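PDB 3UIF: sulfonate ABC transporter, periplasmic sulfonate-binding protein SsuA from Methylobacillus flagellatus, which probably binds sulfonates or related sulfate esters in the periplasm and delivers them to the membrane permease of an ABC importer. Local coordinates for residues G75-I80 with G127-L132; T98-L103 with D260-S265; K112-L117 with K146-V151; L132-L137 with G169-F174; D175-E180 with G185-S190. All coordinates share one frame; numbering follows the deposited sequence.

Contact 1. Residues G75-I80 with G127-L132. With SO4 (sulfate ion), chain B.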
# COMPACT_ATOMS: atom_id res chain seq x y z
N GLY A 75 3.95 -2.89 -2.04
CA GLY A 75 2.58 -2.68 -2.51
C GLY A 75 2.10 -3.76 -3.46
O GLY A 75 2.85 -4.65 -3.82
N ASP A 76 0.84 -3.68 -3.86
CA ASP A 76 0.27 -4.69 -4.75
C ASP A 76 0.55 -4.44 -6.22
O ASP A 76 0.41 -5.35 -7.05
CB ASP A 76 -1.24 -4.81 -4.56
CG ASP A 76 -1.96 -3.47 -4.66
OD1 ASP A 76 -3.21 -3.49 -4.76
OD2 ASP A 76 -1.30 -2.39 -4.64
N LEU A 77 0.92 -3.22 -6.58
CA LEU A 77 1.09 -2.97 -8.01
C LEU A 77 2.26 -3.78 -8.64
O LEU A 77 2.02 -4.54 -9.58
CB LEU A 77 1.12 -1.47 -8.34
CG LEU A 77 0.86 -1.19 -9.83
CD1 LEU A 77 -0.45 -1.78 -10.33
CD2 LEU A 77 0.95 0.30 -10.13
N PRO A 78 3.50 -3.64 -8.12
CA PRO A 78 4.58 -4.47 -8.69
C PRO A 78 4.30 -5.99 -8.81
O PRO A 78 4.44 -6.52 -9.91
CB PRO A 78 5.78 -4.15 -7.80
CG PRO A 78 5.54 -2.72 -7.41
CD PRO A 78 4.05 -2.62 -7.19
N PRO A 79 3.89 -6.67 -7.71
CA PRO A 79 3.65 -8.11 -7.79
C PRO A 79 2.55 -8.49 -8.78
O PRO A 79 2.63 -9.53 -9.42
CB PRO A 79 3.25 -8.50 -6.37
CG PRO A 79 2.91 -7.24 -5.66
CD PRO A 79 3.62 -6.13 -6.37
N ILE A 80 1.53 -7.65 -8.92
CA ILE A 80 0.57 -7.78 -10.02
C ILE A 80 1.27 -7.78 -11.40
O ILE A 80 0.97 -8.63 -12.24
CB ILE A 80 -0.53 -6.69 -9.97
CG1 ILE A 80 -1.53 -6.98 -8.83
CG2 ILE A 80 -1.25 -6.54 -11.31
CD1 ILE A 80 -2.40 -5.80 -8.44
N GLY A 127 0.15 5.58 -14.00
CA GLY A 127 0.80 4.30 -13.74
C GLY A 127 1.07 4.04 -12.27
O GLY A 127 1.72 3.04 -11.93
N ARG A 128 0.59 4.93 -11.39
CA ARG A 128 0.70 4.73 -9.94
C ARG A 128 -0.56 4.15 -9.32
O ARG A 128 -1.66 4.38 -9.83
CB ARG A 128 1.06 6.04 -9.24
CG ARG A 128 2.52 6.41 -9.47
CD ARG A 128 3.45 5.40 -8.81
NE ARG A 128 4.82 5.88 -8.89
CZ ARG A 128 5.75 5.39 -9.69
NH1 ARG A 128 5.49 4.34 -10.49
NH2 ARG A 128 6.97 5.94 -9.69
N PRO A 129 -0.41 3.39 -8.21
CA PRO A 129 -1.58 2.73 -7.63
C PRO A 129 -2.77 3.67 -7.47
O PRO A 129 -3.89 3.29 -7.80
CB PRO A 129 -1.09 2.22 -6.29
CG PRO A 129 0.39 2.05 -6.47
CD PRO A 129 0.82 3.12 -7.42
N TRP A 130 -2.55 4.90 -7.05
CA TRP A 130 -3.67 5.80 -6.81
C TRP A 130 -4.44 6.18 -8.05
O TRP A 130 -5.51 6.80 -7.95
CB TRP A 130 -3.27 7.02 -6.01
CG TRP A 130 -2.09 7.77 -6.53
CD1 TRP A 130 -2.08 8.89 -7.35
CD2 TRP A 130 -0.68 7.50 -6.24
NE1 TRP A 130 -0.80 9.31 -7.59
CE2 TRP A 130 0.09 8.53 -6.96
CE3 TRP A 130 0.00 6.55 -5.49
CZ2 TRP A 130 1.47 8.57 -6.91
CZ3 TRP A 130 1.40 6.61 -5.45
CH2 TRP A 130 2.12 7.59 -6.15
N GLU A 131 -3.92 5.82 -9.22
CA GLU A 131 -4.63 6.06 -10.48
C GLU A 131 -5.91 5.22 -10.53
O GLU A 131 -6.92 5.64 -11.10
CB GLU A 131 -3.75 5.75 -11.70
CG GLU A 131 -4.40 6.17 -13.01
CD GLU A 131 -3.57 5.87 -14.25
OE1 GLU A 131 -2.94 4.78 -14.33
OE2 GLU A 131 -3.55 6.72 -15.16
N LEU A 132 -5.87 4.06 -9.89
CA LEU A 132 -7.04 3.20 -9.76
C LEU A 132 -8.18 3.89 -9.00
O LEU A 132 -9.32 3.88 -9.44
CB LEU A 132 -6.64 1.87 -9.09
CG LEU A 132 -7.79 0.94 -8.73
CD1 LEU A 132 -8.61 0.52 -9.96
CD2 LEU A 132 -7.24 -0.27 -7.99
S SO4 B . 6.07 8.74 -7.19
O1 SO4 B . 6.34 9.38 -5.87
O2 SO4 B . 6.04 7.26 -6.96
O3 SO4 B . 4.78 9.22 -7.77
O4 SO4 B . 7.09 9.13 -8.20
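Leu77 and Pro129 carry the apolar part of this contact. CG of Leu77 stands anti to the backbone N (chi1 -162°), which sends CD2 across to Pro129 CD at 3.9 Å, while Leu77 CB lies 4.1 Å from Pro129 CG. The same CD2 reaches the carbonyl of Gly127. No hydrogen bond joins the two segments; polar contacts run along 127-132, where Gly127 N meets Glu131 OE1 at 3.2 Å, a carboxylate oxygen also bonded to Tyr288. Hydrogen bonds hold a sulfate, probably from the crystallisation liquor: Arg128 NE donates to its O2 at 2.7 Å, NH2 adds a weak bond to that oxygen, and His125 also binds the ion. Trp130 turns its ring edge to sulfate O3, 3.5 Å from CZ2, and lays a face against Arg128 CB. An alanine at Arg128 would remove both donors and probably leave the sulfate more weakly held by His125. A cationic, aromatic-edged anion site beside this apolar contact is consistent with the ligand cleft of a two-lobed binding protein.

Contact 2. Residues T98-L103 with D260-S265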
# COMPACT_ATOMS: atom_id res chain seq x y z
N THR A 98 -2.90 0.93 3.00
CA THR A 98 -1.73 1.73 3.20
C THR A 98 -2.01 3.25 3.06
O THR A 98 -1.53 4.03 3.90
CB THR A 98 -0.51 1.14 2.43
OG1 THR A 98 0.69 1.80 2.84
CG2 THR A 98 -0.67 1.19 0.94
N SER A 99 -2.83 3.66 2.08
CA SER A 99 -3.05 5.09 1.82
C SER A 99 -4.44 5.46 1.31
O SER A 99 -5.03 4.75 0.49
CB SER A 99 -2.05 5.59 0.77
OG SER A 99 -0.83 4.87 0.83
N ASN A 100 -4.94 6.61 1.76
CA ASN A 100 -6.05 7.25 1.08
C ASN A 100 -5.54 8.02 -0.15
O ASN A 100 -4.33 8.24 -0.32
CB ASN A 100 -6.81 8.20 2.03
CG ASN A 100 -7.55 7.46 3.13
OD1 ASN A 100 -8.52 6.73 2.89
ND2 ASN A 100 -7.08 7.65 4.36
N SER A 101 -6.47 8.42 -1.01
CA SER A 101 -6.15 9.36 -2.08
C SER A 101 -7.01 10.58 -1.94
O SER A 101 -8.02 10.55 -1.25
CB SER A 101 -6.34 8.73 -3.45
OG SER A 101 -5.50 7.60 -3.56
N TYR A 102 -6.60 11.66 -2.60
CA TYR A 102 -7.14 12.99 -2.33
C TYR A 102 -7.22 13.80 -3.62
O TYR A 102 -6.29 13.77 -4.44
CB TYR A 102 -6.23 13.73 -1.34
CG TYR A 102 -6.01 13.02 -0.02
CD1 TYR A 102 -5.01 12.05 0.13
CD2 TYR A 102 -6.80 13.31 1.08
CE1 TYR A 102 -4.83 11.40 1.33
CE2 TYR A 102 -6.63 12.66 2.29
CZ TYR A 102 -5.64 11.71 2.42
OH TYR A 102 -5.49 11.12 3.64
N LEU A 103 -8.31 14.54 -3.79
CA LEU A 103 -8.43 15.53 -4.85
C LEU A 103 -8.27 16.91 -4.24
O LEU A 103 -8.98 17.27 -3.29
CB LEU A 103 -9.77 15.42 -5.58
CG LEU A 103 -9.98 16.25 -6.86
CD1 LEU A 103 -8.99 15.91 -7.97
CD2 LEU A 103 -11.41 16.08 -7.36
N ASP A 260 -6.87 10.51 10.11
CA ASP A 260 -7.88 11.35 10.75
C ASP A 260 -9.22 11.25 10.02
O ASP A 260 -9.27 11.32 8.79
CB ASP A 260 -7.39 12.78 10.72
CG ASP A 260 -7.40 13.40 12.07
OD1 ASP A 260 -8.47 13.96 12.48
OD2 ASP A 260 -6.33 13.31 12.73
N GLN A 261 -10.31 11.08 10.77
CA GLN A 261 -11.66 11.15 10.20
C GLN A 261 -11.93 10.15 9.05
O GLN A 261 -12.81 10.36 8.21
CB GLN A 261 -12.02 12.59 9.82
CG GLN A 261 -11.81 13.58 10.96
CD GLN A 261 -12.53 14.90 10.74
OE1 GLN A 261 -12.14 15.71 9.89
NE2 GLN A 261 -13.60 15.14 11.53
N ASP A 262 -11.19 9.05 9.06
CA ASP A 262 -11.30 8.01 8.05
C ASP A 262 -12.52 7.09 8.34
O ASP A 262 -12.92 6.96 9.50
CB ASP A 262 -9.99 7.20 8.05
CG ASP A 262 -9.72 6.47 6.73
OD1 ASP A 262 -10.64 6.27 5.89
OD2 ASP A 262 -8.55 6.05 6.56
N ASN A 263 -13.11 6.49 7.31
CA ASN A 263 -14.18 5.52 7.55
C ASN A 263 -13.66 4.12 7.93
O ASN A 263 -14.42 3.17 8.07
CB ASN A 263 -15.17 5.44 6.37
CG ASN A 263 -14.52 5.03 5.06
OD1 ASN A 263 -13.31 4.80 4.96
ND2 ASN A 263 -15.34 4.97 4.03
N VAL A 264 -12.34 4.03 8.08
CA VAL A 264 -11.68 2.82 8.55
C VAL A 264 -10.86 3.18 9.80
O VAL A 264 -9.99 4.06 9.76
CB VAL A 264 -10.77 2.21 7.46
CG1 VAL A 264 -10.06 0.97 7.98
CG2 VAL A 264 -11.58 1.88 6.20
N SER A 265 -11.16 2.51 10.91
CA SER A 265 -10.49 2.77 12.19
C SER A 265 -9.00 2.49 12.13
O SER A 265 -8.51 1.86 11.19
CB SER A 265 -11.11 1.93 13.29
OG SER A 265 -10.61 0.62 13.27
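Asn100 and Asp262 reach each other from opposite directions through different first torsions. In Asn100, CG lies anti to the carbonyl carbon and beside the backbone N (chi1 -67°); in Asp262, CG lies anti to the backbone N (chi1 -157°). The CA atoms of Asn100 and Asp262 are 8.8 Å apart, the closest pair between the two segments, so the side chains must span the distance. They do so with one hydrogen bond, Asn100 ND2 to Asp262 OD2 at 3.1 Å, nearly straight at 172°. The oxygen lies in the amide plane of Asn100, whereas the N-H arrives from well above the carboxylate plane. Residues 98-101 belong to the connection that leaves strand 89-94 of one sheet and enters strand 102-106 of the other, and Thr98 and Ser99 pair by backbone with Leu200 on a returning connection, as in the hinge of type 2 periplasmic binding proteins. The loop between helices 252-257 and 276-291 brings Asp262 to this crossing. Lys199 and Arg269 form salt bridges to the same OD2, which would probably favour the ionised carboxylate. Asp262 OD1 takes a weak bond from Asn263 N, and Asn100 OD1 is held by Thr191 OG1.

Contact 3. Residues K112-L117 with K146-V151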
# COMPACT_ATOMS: atom_id res chain seq x y z
N LYS A 112 -16.15 21.88 -6.30
CA LYS A 112 -16.59 21.19 -5.07
C LYS A 112 -16.55 19.66 -5.17
O LYS A 112 -16.46 18.96 -4.15
CB LYS A 112 -17.99 21.66 -4.66
CG LYS A 112 -18.02 22.98 -3.89
CD LYS A 112 -19.42 23.59 -3.85
CE LYS A 112 -20.34 22.85 -2.89
NZ LYS A 112 -21.75 23.33 -3.03
N SER A 113 -16.64 19.14 -6.39
CA SER A 113 -16.51 17.70 -6.65
C SER A 113 -15.94 17.51 -8.05
O SER A 113 -15.95 18.45 -8.85
CB SER A 113 -17.86 16.98 -6.51
OG SER A 113 -18.57 17.01 -7.74
N ILE A 114 -15.45 16.31 -8.35
CA ILE A 114 -14.75 16.05 -9.61
C ILE A 114 -15.54 16.52 -10.85
O ILE A 114 -14.94 16.92 -11.84
CB ILE A 114 -14.33 14.55 -9.74
CG1 ILE A 114 -13.61 14.27 -11.07
CG2 ILE A 114 -15.53 13.62 -9.60
CD1 ILE A 114 -12.17 14.76 -11.11
N LYS A 115 -16.86 16.48 -10.75
CA LYS A 115 -17.75 16.92 -11.83
C LYS A 115 -17.33 18.29 -12.35
O LYS A 115 -17.24 18.50 -13.56
CB LYS A 115 -19.22 16.95 -11.36
CG LYS A 115 -19.84 15.58 -11.13
CD LYS A 115 -21.35 15.62 -10.89
CE LYS A 115 -21.72 16.25 -9.55
NZ LYS A 115 -21.22 15.47 -8.38
N ASP A 116 -17.02 19.20 -11.42
CA ASP A 116 -16.68 20.59 -11.74
C ASP A 116 -15.37 20.73 -12.50
O ASP A 116 -15.03 21.82 -12.97
CB ASP A 116 -16.63 21.41 -10.45
CG ASP A 116 -17.97 21.47 -9.73
OD1 ASP A 116 -19.02 21.53 -10.42
OD2 ASP A 116 -17.98 21.46 -8.47
N LEU A 117 -14.63 19.65 -12.62
CA LEU A 117 -13.32 19.73 -13.23
C LEU A 117 -13.33 19.22 -14.65
O LEU A 117 -12.28 19.07 -15.28
CB LEU A 117 -12.28 18.98 -12.39
CG LEU A 117 -12.10 19.58 -11.00
CD1 LEU A 117 -11.14 18.73 -10.18
CD2 LEU A 117 -11.62 21.03 -11.08
N LYS A 146 -11.21 10.86 -20.93
CA LYS A 146 -11.60 11.72 -22.05
C LYS A 146 -12.03 13.12 -21.63
O LYS A 146 -11.82 14.09 -22.36
CB LYS A 146 -12.73 11.07 -22.86
CG LYS A 146 -12.35 9.78 -23.56
CD LYS A 146 -10.94 9.86 -24.15
CE LYS A 146 -10.62 8.66 -25.02
NZ LYS A 146 -9.24 8.76 -25.59
N ASP A 147 -12.62 13.23 -20.44
CA ASP A 147 -13.22 14.49 -19.97
C ASP A 147 -12.27 15.41 -19.25
O ASP A 147 -12.68 16.44 -18.70
CB ASP A 147 -14.39 14.19 -19.05
CG ASP A 147 -15.46 13.40 -19.73
OD1 ASP A 147 -15.32 13.15 -20.95
OD2 ASP A 147 -16.44 13.04 -19.04
N PHE A 148 -10.99 15.06 -19.23
CA PHE A 148 -10.01 15.90 -18.59
C PHE A 148 -8.74 15.95 -19.40
O PHE A 148 -8.42 15.01 -20.14
CB PHE A 148 -9.73 15.38 -17.18
CG PHE A 148 -10.97 15.10 -16.37
CD1 PHE A 148 -11.56 16.11 -15.61
CD2 PHE A 148 -11.56 13.84 -16.38
CE1 PHE A 148 -12.70 15.86 -14.86
CE2 PHE A 148 -12.70 13.59 -15.64
CZ PHE A 148 -13.27 14.60 -14.87
N LYS A 149 -8.02 17.06 -19.30
CA LYS A 149 -6.62 17.08 -19.70
C LYS A 149 -5.80 16.56 -18.50
O LYS A 149 -5.70 17.22 -17.47
CB LYS A 149 -6.18 18.48 -20.17
CG LYS A 149 -4.78 18.53 -20.80
CD LYS A 149 -4.52 19.88 -21.47
CE LYS A 149 -3.46 19.77 -22.57
NZ LYS A 149 -3.42 20.95 -23.49
N ILE A 150 -5.26 15.35 -18.64
CA ILE A 150 -4.42 14.75 -17.61
C ILE A 150 -2.96 15.12 -17.81
O ILE A 150 -2.33 14.69 -18.79
CB ILE A 150 -4.54 13.21 -17.56
CG1 ILE A 150 -6.00 12.75 -17.62
CG2 ILE A 150 -3.80 12.65 -16.33
CD1 ILE A 150 -6.86 13.16 -16.45
N VAL A 151 -2.42 15.89 -16.88
CA VAL A 151 -1.00 16.25 -16.86
C VAL A 151 -0.27 15.15 -16.09
O VAL A 151 -0.48 15.00 -14.89
CB VAL A 151 -0.76 17.64 -16.19
CG1 VAL A 151 0.68 18.11 -16.39
CG2 VAL A 151 -1.72 18.70 -16.73
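The ring of Phe148 is the centre of the contact, touched by Ile114 and Leu117. Ile114 brings CG1 to 3.8 Å from Phe148 CZ and CD1 to 3.9 Å from the same atom, the side chain meeting the ring obliquely. Leu117 contributes its carbonyl oxygen, which lies near the ring plane by Phe148 CD1, and its CB, 4.0 Å from Phe148 CE1. With CG anti to the carbonyl carbon (chi1 -50°), Phe148 turns its CD1, CE1 and CZ rim toward 114-117, and Asp147 CB rests over one face. Strand 149-151 is an outer strand of the five-stranded sheet; its parallel neighbour 121-124 comes soon after the 3-10 segment 114-117, and helix 130-140 joins the two strands as a beta-alpha-beta crossover. That helix supplies Leu138, which touches both Ile114 and Phe148. Farther out, the bond from Leu117 N to Ile114 O at 2.9 Å closes the 3-10 turn. Asp116 OD2 accepts Lys112 N at 2.9 Å and 165°, using its anti lone pair.

Contact 4. Residues L132-L137 with G169-F174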
# COMPACT_ATOMS: atom_id res chain seq x y z
N LEU A 132 -5.87 4.06 -9.89
CA LEU A 132 -7.04 3.20 -9.76
C LEU A 132 -8.18 3.89 -9.00
O LEU A 132 -9.32 3.88 -9.44
CB LEU A 132 -6.64 1.87 -9.09
CG LEU A 132 -7.79 0.94 -8.73
CD1 LEU A 132 -8.61 0.52 -9.96
CD2 LEU A 132 -7.24 -0.27 -7.99
N ALA A 133 -7.85 4.50 -7.86
CA ALA A 133 -8.81 5.29 -7.11
C ALA A 133 -9.38 6.43 -7.95
O ALA A 133 -10.57 6.74 -7.87
CB ALA A 133 -8.20 5.83 -5.83
N PHE A 134 -8.53 7.06 -8.75
CA PHE A 134 -8.98 8.13 -9.60
C PHE A 134 -9.97 7.59 -10.63
O PHE A 134 -11.07 8.14 -10.83
CB PHE A 134 -7.79 8.81 -10.28
CG PHE A 134 -8.17 10.00 -11.12
CD1 PHE A 134 -8.56 11.20 -10.53
CD2 PHE A 134 -8.14 9.92 -12.51
CE1 PHE A 134 -8.90 12.30 -11.30
CE2 PHE A 134 -8.48 11.02 -13.29
CZ PHE A 134 -8.86 12.21 -12.68
N SER A 135 -9.58 6.48 -11.27
CA SER A 135 -10.43 5.81 -12.23
C SER A 135 -11.79 5.40 -11.63
O SER A 135 -12.83 5.64 -12.25
CB SER A 135 -9.69 4.61 -12.82
OG SER A 135 -10.58 3.84 -13.60
N ASN A 136 -11.76 4.80 -10.44
CA ASN A 136 -12.96 4.49 -9.68
C ASN A 136 -13.88 5.69 -9.49
O ASN A 136 -15.09 5.62 -9.76
CB ASN A 136 -12.59 3.99 -8.29
CG ASN A 136 -11.96 2.61 -8.31
OD1 ASN A 136 -11.73 2.03 -7.27
ND2 ASN A 136 -11.65 2.10 -9.50
N LEU A 137 -13.30 6.77 -8.99
CA LEU A 137 -14.03 8.00 -8.76
C LEU A 137 -14.68 8.48 -10.04
O LEU A 137 -15.86 8.86 -10.04
CB LEU A 137 -13.10 9.06 -8.17
CG LEU A 137 -13.57 10.51 -8.09
CD1 LEU A 137 -14.83 10.66 -7.25
CD2 LEU A 137 -12.43 11.37 -7.56
N GLY A 169 -6.56 20.91 -10.83
CA GLY A 169 -6.73 19.86 -9.84
C GLY A 169 -5.50 18.97 -9.74
O GLY A 169 -4.70 18.89 -10.67
N PHE A 170 -5.37 18.29 -8.61
CA PHE A 170 -4.20 17.46 -8.35
C PHE A 170 -4.65 16.23 -7.59
O PHE A 170 -5.25 16.33 -6.54
CB PHE A 170 -3.16 18.29 -7.56
CG PHE A 170 -1.96 17.52 -7.08
CD1 PHE A 170 -1.19 16.75 -7.95
CD2 PHE A 170 -1.57 17.59 -5.74
CE1 PHE A 170 -0.07 16.07 -7.49
CE2 PHE A 170 -0.45 16.91 -5.29
CZ PHE A 170 0.31 16.15 -6.16
N PHE A 171 -4.37 15.06 -8.14
CA PHE A 171 -4.75 13.83 -7.48
C PHE A 171 -3.54 13.12 -6.90
O PHE A 171 -2.59 12.79 -7.62
CB PHE A 171 -5.51 12.91 -8.44
CG PHE A 171 -6.39 11.93 -7.75
CD1 PHE A 171 -7.65 12.31 -7.28
CD2 PHE A 171 -5.96 10.61 -7.53
CE1 PHE A 171 -8.46 11.40 -6.62
CE2 PHE A 171 -6.78 9.70 -6.87
CZ PHE A 171 -8.03 10.09 -6.42
N SER A 172 -3.55 12.91 -5.58
CA SER A 172 -2.38 12.35 -4.89
C SER A 172 -2.73 11.72 -3.54
O SER A 172 -3.91 11.58 -3.20
CB SER A 172 -1.32 13.44 -4.69
OG SER A 172 -0.02 12.89 -4.50
N LEU A 173 -1.70 11.37 -2.77
CA LEU A 173 -1.87 10.79 -1.44
C LEU A 173 -1.77 11.89 -0.39
O LEU A 173 -1.94 13.06 -0.70
CB LEU A 173 -0.81 9.73 -1.20
CG LEU A 173 -0.61 8.65 -2.27
CD1 LEU A 173 0.40 7.62 -1.78
CD2 LEU A 173 -1.91 7.97 -2.67
N PHE A 174 -1.46 11.50 0.84
CA PHE A 174 -1.44 12.43 1.99
C PHE A 174 -0.50 13.63 1.87
O PHE A 174 -0.60 14.58 2.64
CB PHE A 174 -1.21 11.67 3.31
CG PHE A 174 0.19 11.13 3.49
CD1 PHE A 174 0.85 10.45 2.46
CD2 PHE A 174 0.85 11.29 4.70
CE1 PHE A 174 2.14 9.97 2.63
CE2 PHE A 174 2.14 10.80 4.88
CZ PHE A 174 2.79 10.15 3.85
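Phe134 presents its ring edge to the face of Phe171 in a T-shaped pair: the centroids are 5.0 Å apart and the planes meet at 62°. The leading atom is Phe134 CD1, 3.6 Å from Phe171 CD1 and displaced toward the rim of that ring. Phe134 CG lies anti to the backbone N (chi1 -176°), which carries the ring edge and CD1 to Phe171. CB, placed by the helix backbone, lies over the same face, a CH-pi contact of 3.9 Å from Phe134 CB to the Phe171 centroid. Ala133 CB, 4.3 Å from Phe171 CE2, and Leu137 CD2, 4.1 Å from Phe171 CE1, extend the contact along the helix. Replacing Phe171 by an alanine would probably open a gap beneath the helix and strip the Phe134 edge of its aromatic face. Helix 132-137 and strand 169-172 approach to 9.6 Å between axes, at 124°, as a helix lying on the sheet. Around them, Phe171 also touches Leu103 and Leu124 of the adjoining strands, while Leu132 turns from the sheet toward helix 276-291.

Contact 5. Residues D175-E180 with G185-S190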
# COMPACT_ATOMS: atom_id res chain seq x y z
N ASP A 175 0.41 13.59 0.89
CA ASP A 175 1.23 14.78 0.57
C ASP A 175 0.35 15.98 0.22
O ASP A 175 0.78 17.13 0.29
CB ASP A 175 2.20 14.48 -0.57
CG ASP A 175 1.53 13.76 -1.73
OD1 ASP A 175 1.11 12.60 -1.55
OD2 ASP A 175 1.44 14.36 -2.83
N SER A 176 -0.90 15.71 -0.13
CA SER A 176 -1.89 16.77 -0.37
C SER A 176 -2.01 17.78 0.79
O SER A 176 -2.20 18.97 0.55
CB SER A 176 -3.26 16.15 -0.67
OG SER A 176 -3.16 15.16 -1.68
N TYR A 177 -1.88 17.30 2.03
CA TYR A 177 -2.06 18.11 3.23
C TYR A 177 -1.09 19.27 3.38
O TYR A 177 -1.41 20.31 3.98
CB TYR A 177 -2.01 17.24 4.48
CG TYR A 177 -3.29 16.48 4.72
CD1 TYR A 177 -4.48 17.17 5.04
CD2 TYR A 177 -3.32 15.09 4.63
CE1 TYR A 177 -5.66 16.47 5.25
CE2 TYR A 177 -4.49 14.39 4.84
CZ TYR A 177 -5.65 15.07 5.15
OH TYR A 177 -6.80 14.35 5.36
N ILE A 178 0.12 19.08 2.84
CA ILE A 178 1.14 20.12 2.80
C ILE A 178 0.57 21.35 2.08
O ILE A 178 0.73 22.48 2.54
CB ILE A 178 2.44 19.60 2.15
CG1 ILE A 178 3.16 18.66 3.10
CG2 ILE A 178 3.39 20.74 1.81
CD1 ILE A 178 4.28 17.88 2.48
N LEU A 179 -0.11 21.09 0.95
CA LEU A 179 -0.80 22.12 0.18
C LEU A 179 -1.81 22.91 1.00
O LEU A 179 -1.95 24.12 0.82
CB LEU A 179 -1.48 21.53 -1.05
CG LEU A 179 -0.57 21.01 -2.17
CD1 LEU A 179 -1.35 20.28 -3.24
CD2 LEU A 179 0.24 22.16 -2.76
N GLU A 180 -2.53 22.24 1.90
CA GLU A 180 -3.38 22.97 2.83
C GLU A 180 -2.50 23.78 3.78
O GLU A 180 -2.74 24.97 3.98
CB GLU A 180 -4.34 22.07 3.60
CG GLU A 180 -5.09 21.09 2.71
CD GLU A 180 -6.46 20.72 3.25
OE1 GLU A 180 -6.58 20.24 4.41
OE2 GLU A 180 -7.43 20.90 2.48
N GLY A 185 -3.76 25.25 -1.28
CA GLY A 185 -4.71 24.29 -1.83
C GLY A 185 -5.80 23.90 -0.87
O GLY A 185 -5.71 24.14 0.33
N LYS A 186 -6.85 23.28 -1.40
CA LYS A 186 -7.85 22.66 -0.53
C LYS A 186 -8.29 21.29 -1.05
O LYS A 186 -8.49 21.10 -2.24
CB LYS A 186 -9.04 23.60 -0.26
CG LYS A 186 -9.80 24.12 -1.47
CD LYS A 186 -11.09 24.78 -1.03
CE LYS A 186 -12.06 25.00 -2.19
NZ LYS A 186 -11.85 26.29 -2.91
N ILE A 187 -8.38 20.34 -0.13
CA ILE A 187 -8.83 18.99 -0.44
C ILE A 187 -10.35 18.99 -0.46
O ILE A 187 -10.98 19.48 0.47
CB ILE A 187 -8.31 17.98 0.60
CG1 ILE A 187 -6.78 17.90 0.54
CG2 ILE A 187 -8.93 16.60 0.39
CD1 ILE A 187 -6.17 17.16 1.71
N ILE A 188 -10.94 18.46 -1.53
CA ILE A 188 -12.39 18.54 -1.75
C ILE A 188 -13.03 17.16 -1.87
O ILE A 188 -14.24 17.01 -1.80
CB ILE A 188 -12.74 19.38 -3.00
CG1 ILE A 188 -12.03 18.82 -4.24
CG2 ILE A 188 -12.39 20.84 -2.75
CD1 ILE A 188 -12.75 19.10 -5.55
N TRP A 189 -12.19 16.15 -2.07
CA TRP A 189 -12.63 14.78 -2.09
C TRP A 189 -11.50 13.95 -1.59
O TRP A 189 -10.34 14.32 -1.74
CB TRP A 189 -13.01 14.38 -3.51
CG TRP A 189 -13.53 12.97 -3.56
CD1 TRP A 189 -14.85 12.55 -3.38
CD2 TRP A 189 -12.75 11.73 -3.76
NE1 TRP A 189 -14.94 11.18 -3.47
CE2 TRP A 189 -13.72 10.63 -3.69
CE3 TRP A 189 -11.41 11.44 -3.97
CZ2 TRP A 189 -13.34 9.30 -3.84
CZ3 TRP A 189 -11.04 10.09 -4.13
CH2 TRP A 189 -11.99 9.05 -4.07
N SER A 190 -11.81 12.82 -0.97
CA SER A 190 -10.81 11.90 -0.46
C SER A 190 -11.42 10.51 -0.35
O SER A 190 -12.65 10.38 -0.22
CB SER A 190 -10.28 12.42 0.88
OG SER A 190 -10.25 11.43 1.87
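Tyr177 offers one face of its ring to Ile187, whose CD1 sits 3.9 Å from the Tyr177 centroid and 22° off the ring normal, a CH-pi contact. The nearest ring carbon is CE1, 3.6 Å from Ile187 CD1, so the methyl is displaced toward the rim. The two side chains cross at about a right angle. Tyr177 forms an edge-to-face pair with Tyr102, and its hydroxyl is bonded to Lys192. The other flat group, the Glu180 carboxylate, meets Ile187 N through OE2 on the anti side, somewhat out of its plane; the bond is 2.8 Å long and nearly straight at 172°. Glu180 CG lies anti to the carbonyl carbon and the chain beyond is extended, which carries OE2 to the strand. Ile187 CD1 also reaches Ser176 CB at 3.9 Å. A second bond runs from Gly185 N to Leu179 O at 3.0 Å. The CA atoms of Leu179 and Gly185 are only 4.9 Å apart, where a side chain on Gly185 would press on Leu179. A short connection takes helix 176-181 back into strand 185-190, an outer strand of the sheet beside 102-106, the short axes at 128°. Lys186 and Ile188 pair by backbone with strand 102-106, so the Ile187 N-H points off the other side of this outer strand, where Glu180 supplies an acceptor; the apolar contact with Tyr177 and Ser176 then joins helix and strand.

Contacts 2 to 5 all reach the five-stranded sheet, in which strands 102-106, 169-172 and 185-190 lie side by side. Contacts 2, 4 and 5 have centres about 12 Å from one another, and contact 3 is about 11 Å from contact 4 at the far end. Contacts 1 and 4 share Leu132 and helix 130-140, also 12 Å apart between centres, yet contact 1 extends to helix 77-85, which follows a strand of the six-stranded sheet. Along the chain, contacts 3, 4 and 5 all fall between the two segments of contact 2. One lobe is therefore built locally, while contacts 1 and 2 tie it to distant chain, consistent with a two-lobed binding protein.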